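Local coordinates for fructose 1-phosphate kinase (Staphylococcus aureus, PDB 2JG5), which probably phosphorylates fructose 1-phosphate, and perhaps tagatose 6-phosphate, with ATP to give the bisphosphate, as a member of the PfkB carbohydrate kinase family, at residues F177-K182 against I215-G220; I15-F20 against L93-E98; T6-I11 against P104-T109; T48-S53 against A286-I291. All blocks are in the same frame, centred on the assembly; numbering follows the deposited sequence.

Interaction 1: F177-K182 against I215-G220; sequences FIKPNK and IVSLGG
I215 packs its CD1 methyl over one face of the F177 ring, 4.2 Å from the ring centroid and displaced toward the rim. Here the contact is dense. A chi1 of 69° sets F177 CG astride its own main chain, the ring reaching out to I215, and M255 and V256 of helix 247-260 close in on the same phenylalanine. Alongside, I215 N donates to I178 O at 3.1 Å, and S217 N to P180 O at 3.1 Å. The two segments run roughly the same way, their touching parts 20° apart, so that the last strand of the central parallel sheet, 177-178, and its outgoing loop join the edge strand 214-217 of the antiparallel sheet; both belong to the ribokinase-like fold of PfkB kinases. Toward solvent the fit loosens. K179 stretches past I215, its CG 4.0 Å from I215 CB, then bends at chi3 and chi4 to bring NZ over S217. A water bridges them, 3.0 Å from K179 NZ and 2.8 Å from S217 OG. Further on, K182 N donates to S217 O at 3.3 Å as helix 182-188 begins, with N181 OD1 capping E184 N and K182 NZ paired with E186.

Interaction 2: I15-F20 against L93-E98; sequences IFTNDF and LKTGQE
F16 and K94 rise together from one face of a parallel strand pair. K94 CB sits over the F16 ring, 4.3 Å from its centroid, and the lysine follows the ring outward until the bend at chi3 (71°) turns its end down past the rim, NZ 3.2 Å from F16 CZ. From the other face I15 and L93 also project together, L93 CD2 meeting I15 CD1 at 4.0 Å. The second branch of L93 is turned to F20, whose ring lies across it; CD1 stands over that ring's face, displaced toward the rim, and reaches F20 CE1 at 3.6 Å. Between the faces, K94 N donates to I15 O at 2.8 Å and K94 O accepts from T17 N. Where regular pairing stops, the T95 hydroxyl takes over, OG1 donating to T17 O at 2.9 Å. Strands 10-16 and 88-94 are the inner pair of a four-stranded sheet, the lid-like sheet of PfkB kinases, flanked by 25-36 and 98-102; I15 rests on A28 and T31 of the former, I101 of the second subunit packs on I15, and F20 of that subunit on F20.

Interaction 3: T6-I11 against P104-T109; sequences TFNPSI and PGPHIT
N8 reaches across to G105 with its side-chain amide, the principal link between two loops that share no hydrogen bond. Starting from CB, the chain leaves the backbone with CG trans to N (chi1 -169°), and this extended course carries the amide over to the 104-109 loop. CG comes first, 3.6 Å from G105 CA and 4.0 Å from G105 N. At the tip the two branches divide the glycine: OD1 lies 3.1 Å from G105 CA, a close approach of an oxygen to a CH2 group, and ND2 lies 3.5 Å from G105 N. OD1 also has P106 CD at 3.9 Å. G105 has no side chain on the side facing N8, which lets OD1 come this near. One residue earlier in the first segment, the backbone helps in a second, slighter contact, as I108 directs its CD1 methyl to F7 O at 3.9 Å. The total surface buried is small, 134 Å², and the touching is by van der Waals contact. The main-chain oxygen of N8 is held separately by R88 NH2, while I108 N is bound by S138 OG and the two side chains F7 and I108 both pack on F58 of strand 58-59. The first segment thus spans the turn from strand 2-6 of the central parallel sheet into strand 10-16 of the smaller mixed sheet, and the second leads from strand 98-102 of that smaller sheet into helix 110-120, whose first turn T109 caps through Q112 N.

Interaction 4: T48-S53 against A286-I291; sequences TLDVES and ATRDAI
R288 NH1 is gripped by two oxygens of the 48-53 segment. The strong one is D50 OD2, 2.7 Å away in a salt bridge; the weak one is T48 O at 3.4 Å. The carboxylate lies at the edge of the guanidinium, and OD2 sits almost in the plane of that group; the two planes stand 71° apart, and NH1 meets OD2 from above the carboxylate plane. L49 O stands over one face of the guanidinium. R288 starts out extended (chi1 -175°) and bends at chi2 (58°), a course that brings CD to 3.2 Å from T48 O on the way. Its NE is paired with E292, so the guanidinium is shared between two acids, which probably limits its rotation. Beside the salt bridge methyl groups do the packing. T48 sends CG2 to the start of the helix, 3.3 Å from R288 N and close to A286 O, whereas its OG1 is bound to R44 O. L49 and I291 cross at about a right angle, L49 CD2 to I291 CD1 at 4.0 Å, and C275 of helix 265-280 touches both. D50, with positive phi, closes helix 38-48 in a Schellman motif, and T287 is the N-cap of helix 288-295, its OG1 accepting a weak bond from A290 N. This is a helix C-terminus packed against a helix N-terminus, within the helical layer beside the central sheet of the ribokinase-like fold.

In the fold
From the N terminus, the chain passes through 6-11, 15-20 and 48-53 before any contact is closed. Interaction 2 closes first, at 93-98, and interaction 3 soon after, at 104-109; interaction 2 lies wholly within the longer loop of interaction 3, and both involve strand 10-16 of the mixed sheet and touch the second subunit. Interaction 1 then opens and closes between 177 and 220, joining the edge of the central parallel sheet to the antiparallel sheet. Interaction 4, opened at 48-53, closes only at 286-291, so its loop encloses interaction 1 and crosses interactions 2 and 3, bringing the end of helix 38-48 to the start of helix 288-295.

Interaction 1: F177-K182 against I215-G220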
loop_
_atom_site.group_PDB
_atom_site.type_symbol
_atom_site.label_atom_id
_atom_site.label_comp_id
_atom_site.label_asym_id
_atom_site.label_seq_id
_atom_site.Cartn_x
_atom_site.Cartn_y
_atom_site.Cartn_z
ATOM N N PHE A 177 17.048 -28.312 -12.858
ATOM C CA PHE A 177 16.519 -27.839 -14.133
ATOM C C PHE A 177 16.453 -26.315 -14.185
ATOM O O PHE A 177 16.415 -25.642 -13.153
ATOM C CB PHE A 177 15.155 -28.466 -14.481
ATOM C CG PHE A 177 14.016 -28.018 -13.603
ATOM C CD1 PHE A 177 13.222 -26.938 -13.970
ATOM C CD2 PHE A 177 13.708 -28.710 -12.432
ATOM C CE1 PHE A 177 12.153 -26.532 -13.169
ATOM C CE2 PHE A 177 12.643 -28.318 -11.623
ATOM C CZ PHE A 177 11.858 -27.223 -11.994
ATOM N N ILE A 178 16.479 -25.795 -15.411
ATOM C CA ILE A 178 16.092 -24.418 -15.715
ATOM C C ILE A 178 14.811 -24.429 -16.576
ATOM O O ILE A 178 14.427 -25.474 -17.106
ATOM C CB ILE A 178 17.223 -23.659 -16.419
ATOM C CG1 ILE A 178 17.756 -24.484 -17.605
ATOM C CG2 ILE A 178 18.315 -23.323 -15.402
ATOM C CD1 ILE A 178 18.614 -23.711 -18.575
ATOM N N LYS A 179 14.154 -23.277 -16.716
ATOM C CA LYS A 179 12.866 -23.235 -17.420
ATOM C C LYS A 179 12.705 -22.100 -18.449
ATOM O O LYS A 179 11.857 -21.226 -18.282
ATOM C CB LYS A 179 11.699 -23.237 -16.410
ATOM C CG LYS A 179 10.370 -23.681 -17.014
ATOM C CD LYS A 179 9.176 -23.457 -16.106
ATOM C CE LYS A 179 8.840 -21.986 -15.985
ATOM N NZ LYS A 179 8.362 -21.420 -17.286
ATOM N N PRO A 180 13.496 -22.118 -19.535
ATOM C CA PRO A 180 13.309 -21.045 -20.507
ATOM C C PRO A 180 12.057 -21.244 -21.366
ATOM O O PRO A 180 11.466 -22.325 -21.383
ATOM C CB PRO A 180 14.560 -21.150 -21.376
ATOM C CG PRO A 180 14.888 -22.611 -21.358
ATOM C CD PRO A 180 14.552 -23.062 -19.954
ATOM N N ASN A 181 11.643 -20.198 -22.065
ATOM C CA ASN A 181 10.616 -20.388 -23.085
ATOM C C ASN A 181 11.238 -20.605 -24.461
ATOM O O ASN A 181 12.431 -20.346 -24.671
ATOM C CB ASN A 181 9.556 -19.270 -23.078
ATOM C CG ASN A 181 10.156 -17.884 -23.128
ATOM O OD1 ASN A 181 10.918 -17.542 -24.039
ATOM N ND2 ASN A 181 9.794 -17.061 -22.156
ATOM N N LYS A 182 10.423 -21.105 -25.383
ATOM C CA LYS A 182 10.817 -21.275 -26.775
ATOM C C LYS A 182 11.472 -20.001 -27.344
ATOM O O LYS A 182 12.412 -20.083 -28.146
ATOM C CB LYS A 182 9.596 -21.678 -27.599
ATOM C CG LYS A 182 9.863 -21.949 -29.060
ATOM C CD LYS A 182 8.595 -21.704 -29.872
ATOM C CE LYS A 182 8.909 -21.062 -31.208
ATOM N NZ LYS A 182 9.734 -19.826 -31.045
ATOM N N ILE A 215 13.196 -27.730 -18.768
ATOM C CA ILE A 215 11.799 -27.650 -19.195
ATOM C C ILE A 215 11.643 -26.434 -20.084
ATOM O O ILE A 215 12.026 -25.329 -19.708
ATOM C CB ILE A 215 10.813 -27.549 -18.014
ATOM C CG1 ILE A 215 10.900 -28.793 -17.136
ATOM C CG2 ILE A 215 9.389 -27.375 -18.525
ATOM C CD1 ILE A 215 10.179 -28.644 -15.800
ATOM N N VAL A 216 11.105 -26.646 -21.277
ATOM C CA VAL A 216 10.898 -25.551 -22.204
ATOM C C VAL A 216 9.400 -25.309 -22.333
ATOM O O VAL A 216 8.643 -26.190 -22.770
ATOM C CB VAL A 216 11.545 -25.806 -23.577
ATOM C CG1 VAL A 216 11.335 -24.609 -24.492
ATOM C CG2 VAL A 216 13.019 -26.083 -23.426
ATOM N N SER A 217 8.983 -24.115 -21.929
ATOM C CA SER A 217 7.589 -23.740 -21.950
ATOM C C SER A 217 7.167 -23.359 -23.362
ATOM O O SER A 217 7.841 -22.580 -24.042
ATOM C CB SER A 217 7.349 -22.582 -20.979
ATOM O OG SER A 217 5.961 -22.310 -20.844
ATOM N N LEU A 218 6.054 -23.928 -23.804
ATOM C CA LEU A 218 5.515 -23.652 -25.127
ATOM C C LEU A 218 4.159 -22.958 -25.029
ATOM O O LEU A 218 3.422 -22.865 -26.013
ATOM C CB LEU A 218 5.410 -24.947 -25.939
ATOM C CG LEU A 218 6.647 -25.848 -25.977
ATOM C CD1 LEU A 218 6.291 -27.199 -26.596
ATOM C CD2 LEU A 218 7.807 -25.184 -26.716
ATOM N N GLY A 219 3.845 -22.464 -23.833
ATOM C CA GLY A 219 2.593 -21.758 -23.574
ATOM C C GLY A 219 1.419 -22.711 -23.646
ATOM O O GLY A 219 1.466 -23.806 -23.077
ATOM N N GLY A 220 0.378 -22.305 -24.369
ATOM C CA GLY A 220 -0.811 -23.136 -24.531
ATOM C C GLY A 220 -0.596 -24.361 -25.411
ATOM O O GLY A 220 -1.552 -25.082 -25.716
HETATM O O HOH W 1 5.508 -21.676 -18.202
#

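Interaction 2: I15-F20 against L93-E98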
loop_
_atom_site.group_PDB
_atom_site.type_symbol
_atom_site.label_atom_id
_atom_site.label_comp_id
_atom_site.label_asym_id
_atom_site.label_seq_id
_atom_site.Cartn_x
_atom_site.Cartn_y
_atom_site.Cartn_z
ATOM N N ILE A 15 -6.829 -3.854 -7.264
ATOM C CA ILE A 15 -7.840 -2.814 -7.172
ATOM C C ILE A 15 -8.854 -2.970 -8.296
ATOM O O ILE A 15 -8.504 -2.922 -9.483
ATOM C CB ILE A 15 -7.221 -1.388 -7.218
ATOM C CG1 ILE A 15 -6.117 -1.234 -6.160
ATOM C CG2 ILE A 15 -8.309 -0.332 -7.027
ATOM C CD1 ILE A 15 -5.283 0.027 -6.309
ATOM N N PHE A 16 -10.109 -3.182 -7.915
ATOM C CA PHE A 16 -11.183 -3.229 -8.876
ATOM C C PHE A 16 -11.775 -1.849 -8.956
ATOM O O PHE A 16 -12.121 -1.253 -7.924
ATOM C CB PHE A 16 -12.252 -4.244 -8.469
ATOM C CG PHE A 16 -11.805 -5.674 -8.586
ATOM C CD1 PHE A 16 -10.957 -6.235 -7.630
ATOM C CD2 PHE A 16 -12.234 -6.460 -9.644
ATOM C CE1 PHE A 16 -10.540 -7.557 -7.739
ATOM C CE2 PHE A 16 -11.819 -7.787 -9.759
ATOM C CZ PHE A 16 -10.974 -8.337 -8.801
ATOM N N THR A 17 -11.884 -1.347 -10.188
ATOM C CA THR A 17 -12.462 -0.034 -10.461
ATOM C C THR A 17 -12.920 0.029 -11.905
ATOM O O THR A 17 -12.222 -0.443 -12.809
ATOM C CB THR A 17 -11.468 1.124 -10.114
ATOM O OG1 THR A 17 -12.176 2.366 -10.034
ATOM C CG2 THR A 17 -10.316 1.220 -11.120
ATOM N N ASN A 18 -14.104 0.603 -12.109
ATOM C CA ASN A 18 -14.731 0.704 -13.429
ATOM C C ASN A 18 -14.385 2.001 -14.165
ATOM O O ASN A 18 -14.227 3.045 -13.534
ATOM C CB ASN A 18 -16.251 0.587 -13.276
ATOM C CG ASN A 18 -16.950 0.435 -14.597
ATOM O OD1 ASN A 18 -17.577 1.375 -15.096
ATOM N ND2 ASN A 18 -16.836 -0.747 -15.190
ATOM N N ASP A 19 -14.311 1.926 -15.500
ATOM C CA ASP A 19 -14.015 3.079 -16.376
ATOM C C ASP A 19 -12.768 3.844 -15.863
ATOM O O ASP A 19 -12.855 5.029 -15.522
ATOM C CB ASP A 19 -15.229 4.043 -16.495
ATOM C CG ASP A 19 -16.267 3.619 -17.567
ATOM O OD1 ASP A 19 -15.899 3.339 -18.735
ATOM O OD2 ASP A 19 -17.482 3.613 -17.248
ATOM N N PHE A 20 -11.621 3.168 -15.796
ATOM C CA PHE A 20 -10.394 3.804 -15.293
ATOM C C PHE A 20 -10.099 5.146 -15.959
ATOM O O PHE A 20 -9.815 5.207 -17.153
ATOM C CB PHE A 20 -9.179 2.886 -15.441
ATOM C CG PHE A 20 -7.895 3.496 -14.923
ATOM C CD1 PHE A 20 -7.725 3.740 -13.564
ATOM C CD2 PHE A 20 -6.865 3.835 -15.803
ATOM C CE1 PHE A 20 -6.548 4.311 -13.083
ATOM C CE2 PHE A 20 -5.680 4.403 -15.333
ATOM C CZ PHE A 20 -5.519 4.639 -13.971
ATOM N N LEU A 93 -4.498 -3.024 -11.577
ATOM C CA LEU A 93 -5.781 -2.352 -11.823
ATOM C C LEU A 93 -6.701 -3.187 -12.701
ATOM O O LEU A 93 -6.463 -3.367 -13.907
ATOM C CB LEU A 93 -5.586 -0.966 -12.443
ATOM C CG LEU A 93 -4.754 0.071 -11.689
ATOM C CD1 LEU A 93 -4.678 1.350 -12.497
ATOM C CD2 LEU A 93 -5.319 0.341 -10.296
ATOM N N LYS A 94 -7.760 -3.694 -12.088
ATOM C CA LYS A 94 -8.703 -4.525 -12.809
ATOM C C LYS A 94 -9.961 -3.738 -13.169
ATOM O O LYS A 94 -10.859 -3.567 -12.340
ATOM C CB LYS A 94 -9.018 -5.799 -12.018
ATOM C CG LYS A 94 -7.778 -6.648 -11.674
ATOM C CD LYS A 94 -8.144 -7.958 -10.988
ATOM C CE LYS A 94 -8.814 -8.943 -11.943
ATOM N NZ LYS A 94 -9.623 -9.976 -11.213
ATOM N N THR A 95 -9.986 -3.229 -14.402
ATOM C CA THR A 95 -11.181 -2.649 -15.016
ATOM C C THR A 95 -11.698 -3.671 -16.018
ATOM O O THR A 95 -11.860 -4.842 -15.680
ATOM C CB THR A 95 -10.874 -1.321 -15.753
ATOM O OG1 THR A 95 -10.149 -0.443 -14.888
ATOM C CG2 THR A 95 -12.174 -0.627 -16.214
ATOM N N GLY A 96 -11.961 -3.225 -17.243
ATOM C CA GLY A 96 -12.116 -4.126 -18.379
ATOM C C GLY A 96 -10.725 -4.526 -18.845
ATOM O O GLY A 96 -10.520 -5.617 -19.370
ATOM N N GLN A 97 -9.768 -3.628 -18.650
ATOM C CA GLN A 97 -8.373 -3.907 -18.958
ATOM C C GLN A 97 -7.605 -4.304 -17.689
ATOM O O GLN A 97 -8.031 -3.996 -16.572
ATOM C CB GLN A 97 -7.721 -2.694 -19.638
ATOM C CG GLN A 97 -8.122 -2.495 -21.112
ATOM C CD GLN A 97 -9.286 -1.540 -21.296
ATOM O OE1 GLN A 97 -9.299 -0.440 -20.738
ATOM N NE2 GLN A 97 -10.266 -1.948 -22.099
ATOM N N GLU A 98 -6.488 -5.002 -17.871
ATOM C CA GLU A 98 -5.635 -5.401 -16.749
ATOM C C GLU A 98 -4.294 -4.661 -16.812
ATOM O O GLU A 98 -3.490 -4.856 -17.732
ATOM C CB GLU A 98 -5.433 -6.919 -16.717
ATOM C CG GLU A 98 -6.721 -7.725 -16.894
ATOM C CD GLU A 98 -6.577 -9.175 -16.462
ATOM O OE1 GLU A 98 -6.616 -10.062 -17.346
ATOM O OE2 GLU A 98 -6.422 -9.423 -15.242
#

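Interaction 3: T6-I11 against P104-T109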
loop_
_atom_site.group_PDB
_atom_site.type_symbol
_atom_site.label_atom_id
_atom_site.label_comp_id
_atom_site.label_asym_id
_atom_site.label_seq_id
_atom_site.Cartn_x
_atom_site.Cartn_y
_atom_site.Cartn_z
ATOM N N THR A 6 13.004 -15.459 -3.197
ATOM C CA THR A 6 12.400 -14.315 -3.863
ATOM C C THR A 6 13.178 -13.077 -3.381
ATOM O O THR A 6 13.077 -12.676 -2.230
ATOM C CB THR A 6 10.864 -14.176 -3.535
ATOM O OG1 THR A 6 10.164 -15.385 -3.875
ATOM C CG2 THR A 6 10.236 -13.044 -4.290
ATOM N N PHE A 7 13.975 -12.500 -4.273
ATOM C CA PHE A 7 14.757 -11.301 -3.979
ATOM C C PHE A 7 13.919 -10.049 -3.729
ATOM O O PHE A 7 14.277 -9.219 -2.896
ATOM C CB PHE A 7 15.701 -10.997 -5.135
ATOM C CG PHE A 7 16.650 -12.093 -5.453
ATOM C CD1 PHE A 7 16.823 -12.505 -6.768
ATOM C CD2 PHE A 7 17.389 -12.709 -4.450
ATOM C CE1 PHE A 7 17.717 -13.515 -7.079
ATOM C CE2 PHE A 7 18.282 -13.710 -4.748
ATOM C CZ PHE A 7 18.447 -14.121 -6.067
ATOM N N ASN A 8 12.820 -9.915 -4.469
ATOM C CA ASN A 8 12.007 -8.720 -4.436
ATOM C C ASN A 8 10.503 -9.059 -4.287
ATOM O O ASN A 8 9.689 -8.705 -5.139
ATOM C CB ASN A 8 12.279 -7.891 -5.712
ATOM C CG ASN A 8 11.677 -6.498 -5.658
ATOM O OD1 ASN A 8 11.260 -6.031 -4.602
ATOM N ND2 ASN A 8 11.624 -5.830 -6.806
ATOM N N PRO A 9 10.129 -9.747 -3.194
ATOM C CA PRO A 9 8.724 -10.112 -3.010
ATOM C C PRO A 9 7.787 -8.901 -2.964
ATOM O O PRO A 9 8.225 -7.758 -2.772
ATOM C CB PRO A 9 8.730 -10.812 -1.648
ATOM C CG PRO A 9 9.962 -10.314 -0.972
ATOM C CD PRO A 9 10.957 -10.200 -2.058
ATOM N N SER A 10 6.497 -9.148 -3.115
ATOM C CA SER A 10 5.575 -8.038 -3.227
ATOM C C SER A 10 4.285 -8.247 -2.488
ATOM O O SER A 10 3.830 -9.376 -2.296
ATOM C CB SER A 10 5.246 -7.785 -4.698
ATOM O OG SER A 10 4.792 -8.975 -5.299
ATOM N N ILE A 11 3.696 -7.141 -2.064
ATOM C CA ILE A 11 2.265 -7.128 -1.878
ATOM C C ILE A 11 1.690 -6.810 -3.254
ATOM O O ILE A 11 2.080 -5.835 -3.916
ATOM C CB ILE A 11 1.800 -6.121 -0.811
ATOM C CG1 ILE A 11 2.492 -6.421 0.513
ATOM C CG2 ILE A 11 0.265 -6.187 -0.628
ATOM C CD1 ILE A 11 2.224 -5.413 1.599
ATOM N N PRO A 104 9.841 -0.504 -7.554
ATOM C CA PRO A 104 11.201 -0.970 -7.276
ATOM C C PRO A 104 11.236 -1.728 -5.948
ATOM O O PRO A 104 10.346 -1.573 -5.104
ATOM C CB PRO A 104 12.008 0.334 -7.156
ATOM C CG PRO A 104 11.122 1.417 -7.651
ATOM C CD PRO A 104 9.728 0.962 -7.448
ATOM N N GLY A 105 12.239 -2.554 -5.739
ATOM C CA GLY A 105 12.375 -3.156 -4.420
ATOM C C GLY A 105 12.823 -2.158 -3.362
ATOM O O GLY A 105 13.109 -0.992 -3.672
ATOM N N PRO A 106 12.895 -2.609 -2.101
ATOM C CA PRO A 106 13.669 -1.862 -1.110
ATOM C C PRO A 106 15.153 -1.846 -1.512
ATOM O O PRO A 106 15.580 -2.675 -2.329
ATOM C CB PRO A 106 13.495 -2.693 0.159
ATOM C CG PRO A 106 13.150 -4.081 -0.332
ATOM C CD PRO A 106 12.294 -3.827 -1.530
ATOM N N HIS A 107 15.920 -0.904 -0.962
ATOM C CA HIS A 107 17.366 -0.985 -1.055
ATOM C C HIS A 107 17.845 -2.109 -0.166
ATOM O O HIS A 107 17.503 -2.181 1.021
ATOM C CB HIS A 107 18.063 0.319 -0.658
ATOM C CG HIS A 107 19.557 0.224 -0.692
ATOM N ND1 HIS A 107 20.278 0.239 -1.868
ATOM C CD2 HIS A 107 20.465 0.086 0.305
ATOM C CE1 HIS A 107 21.567 0.124 -1.593
ATOM N NE2 HIS A 107 21.706 0.026 -0.282
ATOM N N ILE A 108 18.638 -2.988 -0.763
ATOM C CA ILE A 108 19.199 -4.134 -0.069
ATOM C C ILE A 108 20.715 -3.976 -0.038
ATOM O O ILE A 108 21.362 -3.890 -1.099
ATOM C CB ILE A 108 18.786 -5.472 -0.760
ATOM C CG1 ILE A 108 17.256 -5.583 -0.817
ATOM C CG2 ILE A 108 19.392 -6.677 -0.025
ATOM C CD1 ILE A 108 16.723 -6.330 -2.008
ATOM N N THR A 109 21.264 -3.928 1.179
ATOM C CA THR A 109 22.708 -3.776 1.406
ATOM C C THR A 109 23.450 -5.061 1.038
ATOM O O THR A 109 22.835 -6.105 0.855
ATOM C CB THR A 109 23.008 -3.452 2.889
ATOM O OG1 THR A 109 22.618 -4.563 3.704
ATOM C CG2 THR A 109 22.261 -2.189 3.348
#

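Interaction 4: T48-S53 against A286-I291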
loop_
_atom_site.group_PDB
_atom_site.type_symbol
_atom_site.label_atom_id
_atom_site.label_comp_id
_atom_site.label_asym_id
_atom_site.label_seq_id
_atom_site.Cartn_x
_atom_site.Cartn_y
_atom_site.Cartn_z
ATOM N N THR A 48 -0.359 -26.037 -1.904
ATOM C CA THR A 48 -1.561 -26.610 -2.533
ATOM C C THR A 48 -1.367 -28.111 -2.848
ATOM O O THR A 48 -2.323 -28.881 -2.849
ATOM C CB THR A 48 -1.908 -25.823 -3.838
ATOM O OG1 THR A 48 -2.143 -24.439 -3.532
ATOM C CG2 THR A 48 -3.123 -26.371 -4.523
ATOM N N LEU A 49 -0.121 -28.513 -3.095
ATOM C CA LEU A 49 0.210 -29.892 -3.437
ATOM C C LEU A 49 0.654 -30.696 -2.229
ATOM O O LEU A 49 1.026 -31.868 -2.362
ATOM C CB LEU A 49 1.297 -29.937 -4.522
ATOM C CG LEU A 49 0.941 -29.341 -5.894
ATOM C CD1 LEU A 49 2.209 -29.101 -6.716
ATOM C CD2 LEU A 49 -0.042 -30.234 -6.647
ATOM N N ASP A 50 0.595 -30.075 -1.054
ATOM C CA ASP A 50 0.942 -30.736 0.219
ATOM C C ASP A 50 2.450 -30.922 0.379
ATOM O O ASP A 50 2.905 -31.940 0.901
ATOM C CB ASP A 50 0.235 -32.101 0.365
ATOM C CG ASP A 50 -1.262 -31.976 0.566
ATOM O OD1 ASP A 50 -1.698 -31.068 1.307
ATOM O OD2 ASP A 50 -2.009 -32.808 0.001
ATOM N N VAL A 51 3.222 -29.946 -0.081
ATOM C CA VAL A 51 4.668 -30.051 -0.005
ATOM C C VAL A 51 5.229 -28.829 0.682
ATOM O O VAL A 51 4.993 -27.696 0.245
ATOM C CB VAL A 51 5.329 -30.285 -1.394
ATOM C CG1 VAL A 51 6.846 -30.285 -1.275
ATOM C CG2 VAL A 51 4.865 -31.620 -2.000
ATOM N N GLU A 52 5.970 -29.077 1.765
ATOM C CA GLU A 52 6.589 -28.020 2.556
ATOM C C GLU A 52 7.694 -27.305 1.800
ATOM O O GLU A 52 8.321 -27.851 0.881
ATOM C CB GLU A 52 7.145 -28.539 3.890
ATOM C CG GLU A 52 6.139 -29.247 4.798
ATOM C CD GLU A 52 4.946 -28.382 5.167
ATOM O OE1 GLU A 52 5.064 -27.131 5.172
ATOM O OE2 GLU A 52 3.886 -28.965 5.465
ATOM N N SER A 53 7.910 -26.063 2.202
ATOM C CA SER A 53 8.973 -25.245 1.674
ATOM C C SER A 53 9.062 -24.065 2.606
ATOM O O SER A 53 8.103 -23.740 3.313
ATOM C CB SER A 53 8.665 -24.781 0.249
ATOM O OG SER A 53 7.610 -23.835 0.243
ATOM N N ALA A 286 -3.775 -22.049 -8.867
ATOM C CA ALA A 286 -4.719 -23.149 -9.005
ATOM C C ALA A 286 -5.052 -23.808 -7.674
ATOM O O ALA A 286 -4.227 -23.859 -6.765
ATOM C CB ALA A 286 -4.176 -24.178 -9.976
ATOM N N THR A 287 -6.277 -24.309 -7.572
ATOM C CA THR A 287 -6.665 -25.159 -6.459
ATOM C C THR A 287 -6.133 -26.568 -6.730
ATOM O O THR A 287 -5.757 -26.890 -7.864
ATOM C CB THR A 287 -8.205 -25.187 -6.272
ATOM O OG1 THR A 287 -8.824 -25.728 -7.447
ATOM C CG2 THR A 287 -8.746 -23.776 -6.004
ATOM N N ARG A 288 -6.094 -27.388 -5.681
ATOM C CA ARG A 288 -5.664 -28.782 -5.770
ATOM C C ARG A 288 -6.529 -29.593 -6.732
ATOM O O ARG A 288 -6.005 -30.381 -7.522
ATOM C CB ARG A 288 -5.651 -29.432 -4.375
ATOM C CG ARG A 288 -5.097 -30.868 -4.341
ATOM C CD ARG A 288 -3.661 -30.930 -4.880
ATOM N NE ARG A 288 -3.095 -32.275 -4.841
ATOM C CZ ARG A 288 -2.606 -32.862 -3.749
ATOM N NH1 ARG A 288 -2.609 -32.239 -2.575
ATOM N NH2 ARG A 288 -2.115 -34.093 -3.833
ATOM N N ASP A 289 -7.845 -29.385 -6.666
ATOM C CA ASP A 289 -8.799 -30.121 -7.498
ATOM C C ASP A 289 -8.756 -29.730 -8.969
ATOM O O ASP A 289 -9.048 -30.553 -9.831
ATOM C CB ASP A 289 -10.227 -29.982 -6.961
ATOM C CG ASP A 289 -10.414 -30.668 -5.619
ATOM O OD1 ASP A 289 -9.404 -31.141 -5.039
ATOM O OD2 ASP A 289 -11.569 -30.730 -5.148
ATOM N N ALA A 290 -8.404 -28.476 -9.250
ATOM C CA ALA A 290 -8.192 -28.037 -10.631
ATOM C C ALA A 290 -6.958 -28.717 -11.219
ATOM O O ALA A 290 -6.963 -29.138 -12.374
ATOM C CB ALA A 290 -8.065 -26.522 -10.712
ATOM N N ILE A 291 -5.915 -28.829 -10.400
ATOM C CA ILE A 291 -4.663 -29.462 -10.801
ATOM C C ILE A 291 -4.876 -30.941 -11.122
ATOM O O ILE A 291 -4.458 -31.405 -12.181
ATOM C CB ILE A 291 -3.558 -29.286 -9.717
ATOM C CG1 ILE A 291 -3.120 -27.815 -9.625
ATOM C CG2 ILE A 291 -2.363 -30.221 -9.993
ATOM C CD1 ILE A 291 -2.350 -27.446 -8.346
#